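Local coordinates for protein amino acid amide racemase (Ochrobactrum anthropi, PDB 6GIO) that is a pyridoxal-5'-phosphate-binding enzyme of the class-III aminotransferase family that assembles from two copies of its chain, at residues L45-L56 against E397-E408. Sequence-based numbering, arbitrary orientation.
Sequences LDLSGSAGPAAL and EFMPPLTLTEPE
The carbonyl oxygen of Leu47 takes the amide hydrogen of Met399, with Met399 N 2.8 Å from Leu47 O and lying almost on the line of the C=O bond (170°), while the CA-H of Phe398 leans on the same oxygen. The contact illustrates how two segments of one chain, 341 residues apart, are tied together in the smaller domain of a fold-type I pyridoxal-5'-phosphate enzyme, whose mixed sheet draws on both ends of the chain: strands 43-46 and 395-398 end here in loops that fold against each other. A second backbone bond, Leu402 N to Ala55 O at 2.7 Å, fastens the loops where a type I turn, Pro401 to Leu404, begins; Leu402 N lies 25° out of the Ala55 carbonyl plane. Between these anchors Pro401 wedges its ring, with CD 3.1 Å from Asp46 O, a buried oxygen without a hydrogen-bonding partner, and CB against Ala54 O.

On the apolar side, Leu47 and Phe398 run alongside each other. Leu47 CB meets the ring edge in plane, 3.9 Å from Phe398 CD1, and with CG anti to the carbonyl carbon (chi1 -54°) Leu47 CD1 also reaches the ring, 4.0 Å from Phe398 CE1.

Toward the cofactor pocket, a water donates to Ser48 O and to Glu397 OE1; that carboxylate also forms a salt bridge with Lys241, a residue of the pyridoxal-5'-phosphate pocket that also bonds to Ala51 O. Asp46 holds the loop's start as an Asx turn, OD1 accepting both Ser48 N and Ser48 OG, and Ser48 OG also bonds to Tyr82 of the second subunit. At the far end, Leu45 meets the capped start of helix 406-424, its CD2 3.6 Å from Glu408 O and its CD1 3.9 Å from Glu408 CG.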
loop_
_atom_site.group_PDB
_atom_site.type_symbol
_atom_site.label_atom_id
_atom_site.label_comp_id
_atom_site.label_asym_id
_atom_site.label_seq_id
_atom_site.Cartn_x
_atom_site.Cartn_y
_atom_site.Cartn_z
ATOM N N LEU C 45 5.391 -19.776 -19.697
ATOM C CA LEU C 45 3.986 -19.941 -19.322
ATOM C C LEU C 45 3.803 -19.586 -17.838
ATOM O O LEU C 45 4.465 -20.145 -16.983
ATOM C CB LEU C 45 3.511 -21.368 -19.620
ATOM C CG LEU C 45 2.055 -21.657 -19.203
ATOM C CD1 LEU C 45 1.048 -20.710 -19.847
ATOM C CD2 LEU C 45 1.652 -23.096 -19.507
ATOM N N ASP C 46 2.893 -18.660 -17.531
ATOM C CA ASP C 46 2.759 -18.211 -16.165
ATOM C C ASP C 46 1.682 -18.971 -15.431
ATOM O O ASP C 46 0.507 -18.660 -15.536
ATOM C CB ASP C 46 2.514 -16.702 -16.040
ATOM C CG ASP C 46 2.567 -16.227 -14.552
ATOM O OD1 ASP C 46 3.359 -16.836 -13.780
ATOM O OD2 ASP C 46 1.828 -15.271 -14.169
ATOM N N LEU C 47 2.119 -19.921 -14.613
ATOM C CA LEU C 47 1.211 -20.632 -13.710
ATOM C C LEU C 47 1.153 -20.001 -12.314
ATOM O O LEU C 47 0.351 -20.406 -11.475
ATOM C CB LEU C 47 1.661 -22.071 -13.617
ATOM C CG LEU C 47 1.812 -22.776 -14.966
ATOM C CD1 LEU C 47 2.459 -24.143 -14.781
ATOM C CD2 LEU C 47 0.452 -22.891 -15.633
ATOM N N SER C 48 1.991 -19.000 -12.082
ATOM C CA SER C 48 1.979 -18.240 -10.842
ATOM C C SER C 48 0.957 -17.112 -10.743
ATOM O O SER C 48 0.609 -16.736 -9.632
ATOM C CB SER C 48 3.373 -17.672 -10.562
ATOM O OG SER C 48 3.630 -16.491 -11.280
ATOM N N GLY C 49 0.503 -16.569 -11.882
ATOM C CA GLY C 49 -0.303 -15.351 -11.907
ATOM C C GLY C 49 0.308 -14.194 -11.103
ATOM O O GLY C 49 -0.438 -13.350 -10.548
ATOM N N SER C 50 1.651 -14.139 -11.058
ATOM C CA SER C 50 2.394 -13.223 -10.201
ATOM C C SER C 50 1.840 -13.277 -8.748
ATOM O O SER C 50 1.824 -12.265 -8.053
ATOM C CB SER C 50 2.406 -11.793 -10.774
ATOM O OG SER C 50 3.271 -11.661 -11.905
ATOM N N ALA C 51 1.427 -14.480 -8.323
ATOM C CA ALA C 51 0.848 -14.762 -7.010
ATOM C C ALA C 51 -0.657 -14.493 -6.872
ATOM O O ALA C 51 -1.237 -14.738 -5.792
ATOM C CB ALA C 51 1.619 -14.041 -5.896
ATOM N N GLY C 52 -1.298 -14.023 -7.935
ATOM C CA GLY C 52 -2.734 -13.756 -7.908
ATOM C C GLY C 52 -3.156 -12.480 -8.641
ATOM O O GLY C 52 -4.230 -12.433 -9.224
ATOM N N PRO C 53 -2.310 -11.447 -8.618
ATOM C CA PRO C 53 -2.689 -10.201 -9.259
ATOM C C PRO C 53 -3.069 -10.353 -10.737
ATOM O O PRO C 53 -4.062 -9.784 -11.153
ATOM C CB PRO C 53 -1.453 -9.333 -9.063
ATOM C CG PRO C 53 -0.921 -9.778 -7.746
ATOM C CD PRO C 53 -1.108 -11.271 -7.775
ATOM N N ALA C 54 -2.301 -11.119 -11.507
ATOM C CA ALA C 54 -2.564 -11.241 -12.945
ATOM C C ALA C 54 -3.749 -12.143 -13.282
ATOM O O ALA C 54 -3.588 -13.121 -13.983
ATOM C CB ALA C 54 -1.280 -11.699 -13.677
ATOM N N ALA C 55 -4.961 -11.767 -12.861
ATOM C CA ALA C 55 -6.153 -12.598 -13.015
ATOM C C ALA C 55 -6.536 -12.794 -14.488
ATOM O O ALA C 55 -7.032 -13.874 -14.875
ATOM C CB ALA C 55 -7.339 -11.979 -12.258
ATOM N N LEU C 56 -6.320 -11.753 -15.300
ATOM C CA LEU C 56 -6.603 -11.794 -16.740
ATOM C C LEU C 56 -5.306 -11.865 -17.547
ATOM O O LEU C 56 -5.320 -11.592 -18.758
ATOM C CB LEU C 56 -7.391 -10.557 -17.170
ATOM C CG LEU C 56 -8.694 -10.355 -16.391
ATOM C CD1 LEU C 56 -9.463 -9.160 -16.947
ATOM C CD2 LEU C 56 -9.542 -11.598 -16.432
ATOM N N GLU C 397 2.453 -24.444 -5.746
ATOM C CA GLU C 397 1.297 -23.557 -5.924
ATOM C C GLU C 397 1.068 -23.222 -7.412
ATOM O O GLU C 397 2.015 -22.825 -8.130
ATOM C CB GLU C 397 1.517 -22.236 -5.158
ATOM C CG GLU C 397 0.457 -21.195 -5.490
ATOM C CD GLU C 397 0.470 -20.003 -4.561
ATOM O OE1 GLU C 397 0.989 -18.942 -4.920
ATOM O OE2 GLU C 397 -0.080 -20.118 -3.473
ATOM N N PHE C 398 -0.175 -23.392 -7.854
ATOM C CA PHE C 398 -0.601 -23.037 -9.216
ATOM C C PHE C 398 -1.782 -22.085 -9.113
ATOM O O PHE C 398 -2.898 -22.467 -8.684
ATOM C CB PHE C 398 -0.952 -24.278 -10.043
ATOM C CG PHE C 398 0.203 -25.240 -10.193
ATOM C CD1 PHE C 398 1.268 -24.943 -11.013
ATOM C CD2 PHE C 398 0.246 -26.397 -9.468
ATOM C CE1 PHE C 398 2.372 -25.798 -11.124
ATOM C CE2 PHE C 398 1.337 -27.261 -9.577
ATOM C CZ PHE C 398 2.404 -26.968 -10.408
ATOM N N MET C 399 -1.511 -20.834 -9.466
ATOM C CA MET C 399 -2.489 -19.744 -9.421
ATOM C C MET C 399 -2.478 -19.058 -10.768
ATOM O O MET C 399 -2.196 -17.881 -10.850
ATOM C CB MET C 399 -2.075 -18.741 -8.326
ATOM C CG MET C 399 -2.211 -19.326 -6.924
ATOM S SD MET C 399 -3.936 -19.346 -6.381
ATOM C CE MET C 399 -4.254 -17.613 -6.163
ATOM N N PRO C 400 -2.716 -19.809 -11.850
ATOM C CA PRO C 400 -2.532 -19.164 -13.154
ATOM C C PRO C 400 -3.614 -18.110 -13.432
ATOM O O PRO C 400 -4.687 -18.141 -12.798
ATOM C CB PRO C 400 -2.648 -20.327 -14.146
ATOM C CG PRO C 400 -3.455 -21.380 -13.446
ATOM C CD PRO C 400 -3.157 -21.216 -11.978
ATOM N N PRO C 401 -3.377 -17.239 -14.436
ATOM C CA PRO C 401 -4.444 -16.358 -14.914
ATOM C C PRO C 401 -5.713 -17.159 -15.247
ATOM O O PRO C 401 -5.638 -18.321 -15.716
ATOM C CB PRO C 401 -3.839 -15.750 -16.164
ATOM C CG PRO C 401 -2.365 -15.826 -15.950
ATOM C CD PRO C 401 -2.174 -17.142 -15.278
ATOM N N LEU C 402 -6.857 -16.578 -14.948
ATOM C CA LEU C 402 -8.129 -17.210 -15.183
ATOM C C LEU C 402 -8.359 -17.440 -16.679
ATOM O O LEU C 402 -9.247 -18.194 -17.078
ATOM C CB LEU C 402 -9.240 -16.311 -14.631
ATOM C CG LEU C 402 -9.222 -16.102 -13.107
ATOM C CD1 LEU C 402 -10.562 -15.546 -12.606
ATOM C CD2 LEU C 402 -8.919 -17.386 -12.382
ATOM N N THR C 403 -7.549 -16.771 -17.494
ATOM C CA THR C 403 -7.608 -16.901 -18.934
ATOM C C THR C 403 -6.767 -18.051 -19.469
ATOM O O THR C 403 -6.592 -18.172 -20.681
ATOM C CB THR C 403 -7.112 -15.590 -19.578
ATOM O OG1 THR C 403 -5.877 -15.218 -18.970
ATOM C CG2 THR C 403 -8.155 -14.465 -19.344
ATOM N N LEU C 404 -6.260 -18.893 -18.578
ATOM C CA LEU C 404 -5.480 -20.053 -18.972
ATOM C C LEU C 404 -6.252 -20.906 -20.005
ATOM O O LEU C 404 -7.432 -21.244 -19.804
ATOM C CB LEU C 404 -5.108 -20.884 -17.743
ATOM C CG LEU C 404 -4.074 -21.995 -17.968
ATOM C CD1 LEU C 404 -2.675 -21.444 -18.226
ATOM C CD2 LEU C 404 -4.078 -22.964 -16.793
ATOM N N THR C 405 -5.591 -21.241 -21.114
ATOM C CA THR C 405 -6.269 -22.034 -22.189
ATOM C C THR C 405 -6.106 -23.540 -21.984
ATOM O O THR C 405 -5.241 -23.994 -21.218
ATOM C CB THR C 405 -5.774 -21.657 -23.601
ATOM O OG1 THR C 405 -4.411 -22.052 -23.768
ATOM C CG2 THR C 405 -5.895 -20.174 -23.821
ATOM N N GLU C 406 -6.931 -24.325 -22.669
ATOM C CA GLU C 406 -6.794 -25.787 -22.586
ATOM C C GLU C 406 -5.471 -26.320 -23.146
ATOM O O GLU C 406 -4.866 -27.168 -22.525
ATOM C CB GLU C 406 -8.029 -26.500 -23.111
ATOM C CG GLU C 406 -9.205 -26.273 -22.160
ATOM C CD GLU C 406 -10.515 -26.918 -22.597
ATOM O OE1 GLU C 406 -10.514 -28.105 -22.967
ATOM O OE2 GLU C 406 -11.560 -26.237 -22.515
ATOM N N PRO C 407 -4.970 -25.770 -24.258
ATOM C CA PRO C 407 -3.617 -26.173 -24.676
ATOM C C PRO C 407 -2.542 -25.844 -23.667
ATOM O O PRO C 407 -1.559 -26.581 -23.551
ATOM C CB PRO C 407 -3.391 -25.373 -25.960
ATOM C CG PRO C 407 -4.786 -25.199 -26.506
ATOM C CD PRO C 407 -5.676 -25.026 -25.319
ATOM N N GLU C 408 -2.705 -24.729 -22.964
ATOM C CA GLU C 408 -1.748 -24.356 -21.935
ATOM C C GLU C 408 -1.840 -25.295 -20.728
ATOM O O GLU C 408 -0.834 -25.589 -20.085
ATOM C CB GLU C 408 -1.937 -22.896 -21.541
ATOM C CG GLU C 408 -1.425 -21.939 -22.587
ATOM C CD GLU C 408 -1.900 -20.526 -22.394
ATOM O OE1 GLU C 408 -2.890 -20.295 -21.664
ATOM O OE2 GLU C 408 -1.279 -19.642 -23.027
HETATM O O HOH W 1 1.122 -18.267 -7.356
#